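Local structure of extracellular solute-binding protein, family 1 (Bifidobacterium longum subsp. infantis, 6FTH) at residues A[289-293]-A[307-311]; A[297-301]-A[427-431]; A[78-83]-A[99-103]; A[462-467]-A[505-510]. The protein probably captures human milk oligosaccharides outside the cell and delivers them to an ABC transporter for uptake. All coordinates share one frame; numbering follows the deposited sequence.

Contact 1. Residues A[289-293]-A[307-311]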
loop_
_atom_site.group_PDB
_atom_site.type_symbol
_atom_site.label_atom_id
_atom_site.label_comp_id
_atom_site.label_asym_id
_atom_site.label_seq_id
_atom_site.Cartn_x
_atom_site.Cartn_y
_atom_site.Cartn_z
ATOM N N THR A 289 20.867 6.637 -19.717
ATOM C CA THR A 289 21.267 7.886 -19.076
ATOM C C THR A 289 20.310 8.171 -17.922
ATOM O O THR A 289 19.119 8.415 -18.145
ATOM C CB THR A 289 21.228 9.026 -20.092
ATOM O OG1 THR A 289 22.116 8.730 -21.173
ATOM C CG2 THR A 289 21.659 10.342 -19.453
ATOM N N ALA A 290 20.832 8.137 -16.702
ATOM C CA ALA A 290 20.024 8.490 -15.543
ATOM C C ALA A 290 19.695 9.975 -15.576
ATOM O O ALA A 290 20.540 10.801 -15.927
ATOM C CB ALA A 290 20.800 8.182 -14.268
ATOM N N LYS A 291 18.472 10.314 -15.163
ATOM C CA LYS A 291 17.996 11.693 -15.145
ATOM C C LYS A 291 17.700 12.238 -13.759
ATOM O O LYS A 291 17.869 13.439 -13.544
ATOM C CB LYS A 291 16.720 11.839 -15.981
ATOM C CG LYS A 291 16.869 11.418 -17.428
ATOM C CD LYS A 291 17.617 12.453 -18.255
ATOM C CE LYS A 291 17.667 12.012 -19.707
ATOM N NZ LYS A 291 18.344 13.022 -20.584
ATOM N N THR A 292 17.273 11.404 -12.809
ATOM C CA THR A 292 16.763 11.891 -11.529
ATOM C C THR A 292 17.699 11.543 -10.377
ATOM O O THR A 292 18.177 10.413 -10.260
ATOM C CB THR A 292 15.392 11.288 -11.289
ATOM O OG1 THR A 292 14.513 11.659 -12.360
ATOM C CG2 THR A 292 14.798 11.783 -9.964
ATOM N N GLY A 293 17.931 12.519 -9.496
ATOM C CA GLY A 293 18.825 12.327 -8.377
ATOM C C GLY A 293 18.161 11.632 -7.193
ATOM O O GLY A 293 18.732 10.686 -6.630
ATOM N N LEU A 307 18.616 1.158 -14.982
ATOM C CA LEU A 307 19.457 2.117 -14.278
ATOM C C LEU A 307 19.558 1.832 -12.785
ATOM O O LEU A 307 20.219 2.588 -12.065
ATOM C CB LEU A 307 18.916 3.535 -14.485
ATOM C CG LEU A 307 18.980 4.097 -15.915
ATOM C CD1 LEU A 307 18.135 5.360 -16.044
ATOM C CD2 LEU A 307 20.411 4.375 -16.325
ATOM N N LYS A 308 18.965 0.729 -12.317
ATOM C CA LYS A 308 18.801 0.527 -10.878
ATOM C C LYS A 308 20.116 0.404 -10.127
ATOM O O LYS A 308 20.168 0.726 -8.932
ATOM C CB LYS A 308 17.935 -0.702 -10.599
ATOM C CG LYS A 308 18.502 -2.014 -11.045
ATOM C CD LYS A 308 17.428 -3.099 -10.904
ATOM C CE LYS A 308 17.941 -4.482 -11.326
ATOM N NZ LYS A 308 16.857 -5.527 -11.184
ATOM N N ASP A 309 21.184 -0.096 -10.760
ATOM C CA ASP A 309 22.383 -0.283 -9.950
ATOM C C ASP A 309 23.057 1.041 -9.575
ATOM O O ASP A 309 23.988 1.024 -8.774
ATOM C CB ASP A 309 23.398 -1.257 -10.573
ATOM C CG ASP A 309 22.855 -2.695 -10.721
ATOM O OD1 ASP A 309 22.149 -3.213 -9.816
ATOM O OD2 ASP A 309 23.161 -3.318 -11.758
ATOM N N GLN A 310 22.573 2.180 -10.083
ATOM C CA GLN A 310 23.070 3.483 -9.641
ATOM C C GLN A 310 22.378 3.976 -8.374
ATOM O O GLN A 310 22.828 4.973 -7.805
ATOM C CB GLN A 310 22.879 4.557 -10.722
ATOM C CG GLN A 310 23.516 4.222 -12.072
ATOM C CD GLN A 310 23.459 5.367 -13.081
ATOM O OE1 GLN A 310 23.476 6.554 -12.722
ATOM N NE2 GLN A 310 23.400 5.012 -14.364
ATOM N N TYR A 311 21.313 3.312 -7.926
ATOM C CA TYR A 311 20.424 3.876 -6.912
ATOM C C TYR A 311 20.407 3.022 -5.659
ATOM O O TYR A 311 20.419 1.783 -5.730
ATOM C CB TYR A 311 18.998 4.047 -7.448
ATOM C CG TYR A 311 18.895 5.126 -8.488
ATOM C CD1 TYR A 311 19.184 4.859 -9.822
ATOM C CD2 TYR A 311 18.546 6.417 -8.142
ATOM C CE1 TYR A 311 19.092 5.851 -10.782
ATOM C CE2 TYR A 311 18.434 7.417 -9.093
ATOM C CZ TYR A 311 18.735 7.133 -10.420
ATOM O OH TYR A 311 18.661 8.129 -11.378
HETATM O O HOH W 1 23.633 7.116 -16.735
HETATM O O HOH W 2 16.910 8.411 -13.566
#
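Tyr311 reaches from the end of the 3-10 turn 307-310 to the chain entering strand 292-297, where its hydroxyl gives a hydrogen bond of 2.6 Å from OH to Thr292 O. Its CG, anti to the carbonyl carbon (chi1 -69°), directs the ring toward 289-293. The bond lies in the carbonyl plane, with the acceptor at the ring edge. Water 2 joins the same hydroxyl, donating to Tyr311 OH over 2.8 Å while accepting from Lys291 N. The tight part centres on Ala290: its CB lies 3.6 Å from Tyr311 OH and 3.5 Å from Gln310 OE1, which also accepts from Asn158. Leu307 closes in with CD1, 3.7 Å from Ala290 CA. A phenylalanine in place of Tyr311 would probably leave Thr292 O without this donor and water 2 without one of its anchors. The looser side is bridged by solvent, since water 1 accepts from Ala290 N and from Gln310 NE2 (3.2 Å to the latter). Phe304 stacks on the Tyr311 ring. The whole is a beta-alpha-beta crossover, strand 292-297 to helix 300-304 to strand 311-313, with strand 154-158 between the two, as in periplasmic-binding-protein folds.

Contact 2. Residues A[297-301]-A[427-431]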
loop_
_atom_site.group_PDB
_atom_site.type_symbol
_atom_site.label_atom_id
_atom_site.label_comp_id
_atom_site.label_asym_id
_atom_site.label_seq_id
_atom_site.Cartn_x
_atom_site.Cartn_y
_atom_site.Cartn_z
ATOM N N GLY A 297 9.754 5.738 -4.019
ATOM C CA GLY A 297 9.214 4.621 -4.764
ATOM C C GLY A 297 9.212 3.332 -3.978
ATOM O O GLY A 297 9.441 3.311 -2.763
ATOM N N TRP A 298 8.953 2.238 -4.705
ATOM C CA TRP A 298 8.762 0.886 -4.177
ATOM C C TRP A 298 10.060 0.097 -4.124
ATOM O O TRP A 298 10.391 -0.485 -3.086
ATOM C CB TRP A 298 7.769 0.162 -5.101
ATOM C CG TRP A 298 7.565 -1.296 -4.862
ATOM C CD1 TRP A 298 8.168 -2.327 -5.534
ATOM C CD2 TRP A 298 6.677 -1.897 -3.923
ATOM N NE1 TRP A 298 7.713 -3.538 -5.055
ATOM C CE2 TRP A 298 6.798 -3.297 -4.063
ATOM C CE3 TRP A 298 5.795 -1.390 -2.969
ATOM C CZ2 TRP A 298 6.045 -4.193 -3.312
ATOM C CZ3 TRP A 298 5.054 -2.295 -2.212
ATOM C CH2 TRP A 298 5.194 -3.668 -2.382
ATOM N N SER A 299 10.803 0.059 -5.234
ATOM C CA SER A 299 12.089 -0.636 -5.304
ATOM C C SER A 299 12.914 0.009 -6.411
ATOM O O SER A 299 12.363 0.652 -7.306
ATOM C CB SER A 299 11.914 -2.128 -5.594
ATOM O OG SER A 299 11.505 -2.300 -6.934
ATOM N N GLN A 300 14.236 -0.165 -6.336
ATOM C CA GLN A 300 15.079 0.399 -7.392
ATOM C C GLN A 300 14.697 -0.161 -8.750
ATOM O O GLN A 300 14.647 0.579 -9.736
ATOM C CB GLN A 300 16.553 0.214 -7.096
ATOM C CG GLN A 300 16.995 0.834 -5.799
ATOM C CD GLN A 300 17.040 -0.184 -4.686
ATOM O OE1 GLN A 300 16.009 -0.720 -4.273
ATOM N NE2 GLN A 300 18.243 -0.475 -4.191
ATOM N N ASP A 301 14.378 -1.454 -8.826
ATOM C CA ASP A 301 13.997 -2.011 -10.120
ATOM C C ASP A 301 12.731 -1.362 -10.652
ATOM O O ASP A 301 12.653 -0.998 -11.830
ATOM C CB ASP A 301 13.814 -3.526 -10.036
ATOM C CG ASP A 301 13.554 -4.137 -11.406
ATOM O OD1 ASP A 301 14.534 -4.369 -12.156
ATOM O OD2 ASP A 301 12.376 -4.332 -11.754
ATOM N N ASN A 427 13.253 -7.789 -3.992
ATOM C CA ASN A 427 13.565 -6.382 -4.192
ATOM C C ASN A 427 13.020 -5.541 -3.049
ATOM O O ASN A 427 13.718 -4.669 -2.532
ATOM C CB ASN A 427 12.979 -5.903 -5.510
ATOM C CG ASN A 427 13.742 -6.437 -6.735
ATOM O OD1 ASN A 427 14.877 -6.884 -6.638
ATOM N ND2 ASN A 427 13.115 -6.347 -7.871
ATOM N N LEU A 428 11.790 -5.818 -2.616
ATOM C CA LEU A 428 11.219 -5.045 -1.515
ATOM C C LEU A 428 11.972 -5.296 -0.212
ATOM O O LEU A 428 12.278 -4.353 0.537
ATOM C CB LEU A 428 9.734 -5.375 -1.354
ATOM C CG LEU A 428 9.098 -4.511 -0.264
ATOM C CD1 LEU A 428 8.996 -3.087 -0.705
ATOM C CD2 LEU A 428 7.723 -5.064 0.118
ATOM N N LEU A 429 12.272 -6.557 0.085
ATOM C CA LEU A 429 13.055 -6.887 1.271
ATOM C C LEU A 429 14.355 -6.088 1.309
ATOM O O LEU A 429 14.714 -5.492 2.338
ATOM C CB LEU A 429 13.383 -8.383 1.234
ATOM C CG LEU A 429 13.059 -9.388 2.340
ATOM C CD1 LEU A 429 14.129 -10.501 2.317
ATOM C CD2 LEU A 429 12.905 -8.807 3.728
ATOM N N GLU A 430 15.065 -6.047 0.178
ATOM C CA GLU A 430 16.323 -5.318 0.108
ATOM C C GLU A 430 16.097 -3.820 0.280
ATOM O O GLU A 430 16.851 -3.147 1.000
ATOM C CB GLU A 430 17.013 -5.613 -1.226
ATOM C CG GLU A 430 17.599 -6.997 -1.277
ATOM C CD GLU A 430 18.721 -7.182 -0.279
ATOM O OE1 GLU A 430 19.598 -6.293 -0.192
ATOM O OE2 GLU A 430 18.721 -8.212 0.430
ATOM N N ALA A 431 15.067 -3.286 -0.361
ATOM C CA ALA A 431 14.774 -1.863 -0.237
ATOM C C ALA A 431 14.416 -1.476 1.191
ATOM O O ALA A 431 14.570 -0.306 1.557
ATOM C CB ALA A 431 13.633 -1.463 -1.163
HETATM O O HOH W 3 10.458 -4.783 -7.642
HETATM O O HOH W 4 15.601 -3.460 -4.147
#
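The start of helix 300-304, which follows strand 292-297, packs against helix 423-432, with Ser299 as its N-cap and Trp298 just before it. Leu428 meets the indole of Trp298 from above: CD1 stands over one face, 3.9 Å from the centroid of the six-membered ring and 6° off its normal, a CH-pi contact. Its other branch, CD2, reaches the rim of the benzene part, 3.8 Å from Trp298 CH2. The indole is turned across the leucine at about a right angle, with CG anti to the backbone N of Trp298 (chi1 172°), and its NE1 is held by Asp424 of helix 423-432. Beside the indole, Ala431 CB lies 3.9 Å from Trp298 O, and Ser299 CB lies 3.9 Å from Asn427 CB. Ser299 OG caps Ala302 N, and water 3 links this hydroxyl to Asn427 ND2, which donates to it. A second bridge runs through water 4, which donates to Gln300 OE1 and to Asn427 O, 2.8 Å from the latter. Asp301 brings CB to 3.6 Å from Asn427 ND2, while its carboxylate is paired with Lys308. Direct contact is thus mostly carbon packing, some of it against polar atoms, and the polar links run through waters 3 and 4: the helices are joined by CH-pi and apolar packing of Leu428 on the indole and by solvent on the amide side.

Contact 3. Residues A[78-83]-A[99-103]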
loop_
_atom_site.group_PDB
_atom_site.type_symbol
_atom_site.label_atom_id
_atom_site.label_comp_id
_atom_site.label_asym_id
_atom_site.label_seq_id
_atom_site.Cartn_x
_atom_site.Cartn_y
_atom_site.Cartn_z
ATOM N N LEU A 78 -23.944 -3.583 -4.313
ATOM C CA LEU A 78 -24.353 -3.644 -2.911
ATOM C C LEU A 78 -25.780 -3.133 -2.725
ATOM O O LEU A 78 -26.588 -3.752 -2.021
ATOM C CB LEU A 78 -23.381 -2.832 -2.053
ATOM C CG LEU A 78 -22.002 -3.472 -1.873
ATOM C CD1 LEU A 78 -20.965 -2.438 -1.440
ATOM C CD2 LEU A 78 -22.079 -4.620 -0.890
ATOM N N ALA A 79 -26.102 -1.986 -3.332
ATOM C CA ALA A 79 -27.438 -1.415 -3.173
ATOM C C ALA A 79 -28.514 -2.381 -3.650
ATOM O O ALA A 79 -29.598 -2.455 -3.059
ATOM C CB ALA A 79 -27.537 -0.103 -3.943
ATOM N N ALA A 80 -28.234 -3.130 -4.717
ATOM C CA ALA A 80 -29.190 -4.094 -5.247
ATOM C C ALA A 80 -29.167 -5.432 -4.522
ATOM O O ALA A 80 -30.069 -6.249 -4.737
ATOM C CB ALA A 80 -28.887 -4.347 -6.715
ATOM N N GLY A 81 -28.148 -5.695 -3.708
ATOM C CA GLY A 81 -28.019 -6.990 -3.079
ATOM C C GLY A 81 -27.733 -8.128 -4.030
ATOM O O GLY A 81 -27.960 -9.285 -3.675
ATOM N N LYS A 82 -27.222 -7.847 -5.228
ATOM C CA LYS A 82 -26.953 -8.918 -6.193
ATOM C C LYS A 82 -25.502 -9.359 -6.047
ATOM O O LYS A 82 -24.614 -8.988 -6.817
ATOM C CB LYS A 82 -27.284 -8.491 -7.619
ATOM C CG LYS A 82 -26.515 -7.294 -8.179
ATOM C CD LYS A 82 -26.772 -7.170 -9.696
ATOM C CE LYS A 82 -26.084 -5.955 -10.313
ATOM N NZ LYS A 82 -26.670 -4.656 -9.862
ATOM N N ILE A 83 -25.258 -10.190 -5.046
ATOM C CA ILE A 83 -23.897 -10.614 -4.736
ATOM C C ILE A 83 -23.736 -12.100 -5.024
ATOM O O ILE A 83 -24.662 -12.898 -4.830
ATOM C CB ILE A 83 -23.472 -10.239 -3.303
ATOM C CG1 ILE A 83 -24.237 -11.039 -2.268
ATOM C CG2 ILE A 83 -23.683 -8.722 -3.058
ATOM C CD1 ILE A 83 -23.640 -10.892 -0.880
ATOM N N PHE A 99 -23.632 -2.754 4.755
ATOM C CA PHE A 99 -24.683 -3.654 4.267
ATOM C C PHE A 99 -24.579 -4.981 5.011
ATOM O O PHE A 99 -24.358 -6.036 4.412
ATOM C CB PHE A 99 -24.544 -3.885 2.763
ATOM C CG PHE A 99 -24.630 -2.639 1.936
ATOM C CD1 PHE A 99 -23.510 -1.868 1.710
ATOM C CD2 PHE A 99 -25.832 -2.250 1.364
ATOM C CE1 PHE A 99 -23.587 -0.714 0.949
ATOM C CE2 PHE A 99 -25.907 -1.105 0.599
ATOM C CZ PHE A 99 -24.785 -0.336 0.396
ATOM N N PRO A 100 -24.762 -4.964 6.332
ATOM C CA PRO A 100 -24.363 -6.131 7.136
ATOM C C PRO A 100 -25.147 -7.397 6.828
ATOM O O PRO A 100 -24.556 -8.483 6.759
ATOM C CB PRO A 100 -24.601 -5.648 8.571
ATOM C CG PRO A 100 -25.753 -4.685 8.435
ATOM C CD PRO A 100 -25.523 -3.978 7.114
ATOM N N GLY A 101 -26.465 -7.294 6.655
ATOM C CA GLY A 101 -27.289 -8.468 6.418
ATOM C C GLY A 101 -26.987 -9.190 5.127
ATOM O O GLY A 101 -27.505 -10.294 4.920
ATOM N N LEU A 102 -26.165 -8.601 4.263
ATOM C CA LEU A 102 -25.810 -9.205 2.989
ATOM C C LEU A 102 -24.768 -10.310 3.134
ATOM O O LEU A 102 -24.664 -11.163 2.242
ATOM C CB LEU A 102 -25.247 -8.122 2.064
ATOM C CG LEU A 102 -25.841 -7.882 0.682
ATOM C CD1 LEU A 102 -27.384 -7.900 0.698
ATOM C CD2 LEU A 102 -25.323 -6.544 0.157
ATOM N N PHE A 103 -23.997 -10.317 4.220
ATOM C CA PHE A 103 -22.799 -11.146 4.310
ATOM C C PHE A 103 -22.802 -12.038 5.542
ATOM O O PHE A 103 -23.223 -11.634 6.625
ATOM C CB PHE A 103 -21.530 -10.263 4.320
ATOM C CG PHE A 103 -21.337 -9.496 3.043
ATOM C CD1 PHE A 103 -20.927 -10.142 1.896
ATOM C CD2 PHE A 103 -21.599 -8.142 2.986
ATOM C CE1 PHE A 103 -20.754 -9.449 0.701
ATOM C CE2 PHE A 103 -21.423 -7.443 1.804
ATOM C CZ PHE A 103 -21.000 -8.107 0.657
#
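A helix end built on a glycine, a Schellman motif with Gly81 at positive phi (67°), is met here by Phe99, Leu102 and Phe103, in and around the 3-10 turn 100-102. The motif closes helix 67-80 and turns the chain toward strand 86-88 of the four-stranded sheet, and the segment 99-103, which follows helix 93-98, packs along it. Phe99 lays its ring against the last full turn: Leu78 CB stands over the centre of one face, 3.7 Å from the centroid and 13° off the normal, while CD1 of the same leucine lies 3.9 Å from Phe99 CE1. With an alanine at the position of Phe99, a gap is likely to open over Leu78 CB and CD1, which would lose the ring they rest on. Leu78 also turns CD2 to within 3.9 Å of Leu102 CD2 and to the edge of the Phe103 ring, which meets Phe91 on its own account. Gly81 lets Leu102 come close, its CA 3.9 Å from Leu102 CD1, where a CB on residue 81 would crowd that methyl. Beyond the turn, Ile83 points CG1 between its backbone N and carbonyl carbon (chi1 69°), which carries the methyl at its end against Leu102 and Phe103: Ile83 CD1 lies 3.3 Å from Leu102 O and 3.6 Å from Phe103 CE1.

Contact 4. Residues A[462-467]-A[505-510]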
loop_
_atom_site.group_PDB
_atom_site.type_symbol
_atom_site.label_atom_id
_atom_site.label_comp_id
_atom_site.label_asym_id
_atom_site.label_seq_id
_atom_site.Cartn_x
_atom_site.Cartn_y
_atom_site.Cartn_z
ATOM N N THR A 462 -19.263 9.865 8.595
ATOM C CA THR A 462 -18.870 11.209 9.006
ATOM C C THR A 462 -17.470 11.541 8.519
ATOM O O THR A 462 -17.232 12.618 7.963
ATOM C CB THR A 462 -18.929 11.336 10.525
ATOM O OG1 THR A 462 -20.292 11.163 10.953
ATOM C CG2 THR A 462 -18.418 12.700 10.964
ATOM N N LEU A 463 -16.526 10.629 8.749
ATOM C CA LEU A 463 -15.147 10.852 8.312
ATOM C C LEU A 463 -15.079 11.127 6.825
ATOM O O LEU A 463 -14.471 12.109 6.395
ATOM C CB LEU A 463 -14.281 9.646 8.656
ATOM C CG LEU A 463 -13.995 9.428 10.143
ATOM C CD1 LEU A 463 -13.293 8.112 10.295
ATOM C CD2 LEU A 463 -13.138 10.550 10.730
ATOM N N THR A 464 -15.695 10.263 6.021
ATOM C CA THR A 464 -15.595 10.394 4.571
ATOM C C THR A 464 -16.263 11.675 4.087
ATOM O O THR A 464 -15.731 12.375 3.211
ATOM C CB THR A 464 -16.210 9.163 3.902
ATOM O OG1 THR A 464 -17.591 9.079 4.228
ATOM C CG2 THR A 464 -15.541 7.915 4.343
ATOM N N ASN A 465 -17.422 12.019 4.654
ATOM C CA ASN A 465 -18.099 13.247 4.256
ATOM C C ASN A 465 -17.235 14.463 4.566
ATOM O O ASN A 465 -17.037 15.336 3.714
ATOM C CB ASN A 465 -19.463 13.365 4.943
ATOM C CG ASN A 465 -20.481 14.181 4.116
ATOM O OD1 ASN A 465 -21.235 13.627 3.303
ATOM N ND2 ASN A 465 -20.499 15.495 4.318
ATOM N N ASN A 466 -16.703 14.541 5.798
ATOM C CA ASN A 466 -15.852 15.662 6.143
ATOM C C ASN A 466 -14.571 15.650 5.309
ATOM O O ASN A 466 -14.127 16.703 4.823
ATOM C CB ASN A 466 -15.490 15.609 7.631
ATOM C CG ASN A 466 -16.658 15.934 8.556
ATOM O OD1 ASN A 466 -17.711 16.433 8.140
ATOM N ND2 ASN A 466 -16.456 15.667 9.842
ATOM N N ASN A 467 -13.956 14.471 5.143
ATOM C CA ASN A 467 -12.714 14.380 4.372
ATOM C C ASN A 467 -12.918 14.853 2.944
ATOM O O ASN A 467 -11.990 15.394 2.341
ATOM C CB ASN A 467 -12.176 12.951 4.318
ATOM C CG ASN A 467 -11.548 12.490 5.628
ATOM O OD1 ASN A 467 -11.208 13.300 6.499
ATOM N ND2 ASN A 467 -11.371 11.182 5.758
ATOM N N GLU A 505 -13.583 17.147 14.600
ATOM C CA GLU A 505 -14.471 16.010 14.782
ATOM C C GLU A 505 -13.796 14.735 14.298
ATOM O O GLU A 505 -13.861 13.685 14.949
ATOM C CB GLU A 505 -15.781 16.244 14.015
ATOM C CG GLU A 505 -16.768 15.075 14.112
ATOM C CD GLU A 505 -18.080 15.331 13.364
ATOM O OE1 GLU A 505 -18.055 16.056 12.329
ATOM O OE2 GLU A 505 -19.122 14.794 13.813
ATOM N N ASN A 506 -13.142 14.811 13.140
ATOM C CA ASN A 506 -12.458 13.642 12.605
ATOM C C ASN A 506 -11.328 13.191 13.532
ATOM O O ASN A 506 -11.136 11.991 13.744
ATOM C CB ASN A 506 -11.908 13.960 11.204
ATOM C CG ASN A 506 -12.963 13.912 10.121
ATOM O OD1 ASN A 506 -14.147 13.939 10.391
ATOM N ND2 ASN A 506 -12.516 13.787 8.875
ATOM N N VAL A 507 -10.552 14.139 14.080
ATOM C CA VAL A 507 -9.508 13.766 15.037
ATOM C C VAL A 507 -10.104 12.995 16.208
ATOM O O VAL A 507 -9.589 11.942 16.611
ATOM C CB VAL A 507 -8.736 15.012 15.507
ATOM C CG1 VAL A 507 -7.815 14.629 16.635
ATOM C CG2 VAL A 507 -7.956 15.628 14.352
ATOM N N LYS A 508 -11.197 13.509 16.771
ATOM C CA LYS A 508 -11.800 12.863 17.925
ATOM C C LYS A 508 -12.356 11.481 17.576
ATOM O O LYS A 508 -12.262 10.549 18.387
ATOM C CB LYS A 508 -12.867 13.795 18.498
ATOM C CG LYS A 508 -13.537 13.308 19.772
ATOM C CD LYS A 508 -14.133 14.469 20.646
ATOM C CE LYS A 508 -15.043 15.323 19.845
ATOM N NZ LYS A 508 -15.758 16.258 20.733
ATOM N N ILE A 509 -12.949 11.324 16.374
ATOM C CA ILE A 509 -13.427 10.019 15.926
ATOM C C ILE A 509 -12.279 9.022 15.831
ATOM O O ILE A 509 -12.374 7.895 16.335
ATOM C CB ILE A 509 -14.171 10.156 14.583
ATOM C CG1 ILE A 509 -15.523 10.835 14.828
ATOM C CG2 ILE A 509 -14.336 8.801 13.916
ATOM C CD1 ILE A 509 -16.268 11.230 13.532
ATOM N N TRP A 510 -11.151 9.440 15.234
ATOM C CA TRP A 510 -10.020 8.530 15.122
ATOM C C TRP A 510 -9.443 8.216 16.495
ATOM O O TRP A 510 -9.054 7.074 16.755
ATOM C CB TRP A 510 -8.946 9.086 14.183
ATOM C CG TRP A 510 -9.232 8.768 12.753
ATOM C CD1 TRP A 510 -9.543 9.650 11.764
ATOM C CD2 TRP A 510 -9.214 7.461 12.149
ATOM N NE1 TRP A 510 -9.728 8.965 10.576
ATOM C CE2 TRP A 510 -9.547 7.628 10.797
ATOM C CE3 TRP A 510 -8.974 6.173 12.629
ATOM C CZ2 TRP A 510 -9.622 6.558 9.902
ATOM C CZ3 TRP A 510 -9.059 5.100 11.738
ATOM C CH2 TRP A 510 -9.382 5.306 10.392
HETATM O O HOH W 5 -21.228 13.755 12.671
HETATM O O HOH W 6 -19.954 16.166 10.145
HETATM O O HOH W 7 -10.120 9.507 7.805
#
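Glu505 begins the contact by stretching toward helix 457-484, its CG anti to the backbone N (chi1 178°) and the chain extended beyond it: OE1 takes a hydrogen bond from Asn466 ND2 at 3.0 Å, met from above the carboxylate plane, and the methyl CG2 of Thr462 lies 3.6 Å from Glu505 CD. Two waters tie the same carboxylate to its neighbours, water 5 to Thr462 OG1 and water 6 to Asn466 OD1. Asn506 follows as a knob in a hole formed by Thr462, Leu463, Asn466 and Asn467. Its OD1 accepts the second hydrogen bond of Asn466 ND2, 2.9 Å with an angle of 160° at the hydrogen, so that one amide nitrogen is gripped by two oxygens; Asn506 CG meanwhile rests 3.4 Å from Leu463 CD2. This is antiparallel helix packing, the two segment axes 10.0 Å apart at 150°, joining two of the C-terminal helices of the chain. One turn on, Ile509 replaces polar contact with apolar contact: CG2 lies 3.8 Å from Leu463 CD2, and CD1 approaches the methyl of Thr462. Trp510 crosses Leu463 obliquely, Leu463 CD1 lying 3.7 Å from Trp510 NE1, and that nitrogen donates to water 7, which also accepts from Asn467 ND2.

How the contacts relate
Contacts 1 and 2 are neighbours, their centres about 14 Å apart: strand 292-297 runs into helix 300-304, and their segments alternate along the chain. They touch through the salt bridge of Lys308 with Asp301, so the same strand-helix-strand unit packs within itself in contact 1 and against helix 423-432 in contact 2. Contact 3 comes first in the chain, beside the other four-stranded sheet, about 49 Å from contact 1 between centres. Contact 4 comes last, between helices 457-484 and 503-518, about 25 Å from contact 3 between centres. Contacts 1 and 3 thus lie beside different sheets, on opposite sides of the chain's centre, consistent with the two lobes of a solute-binding protein.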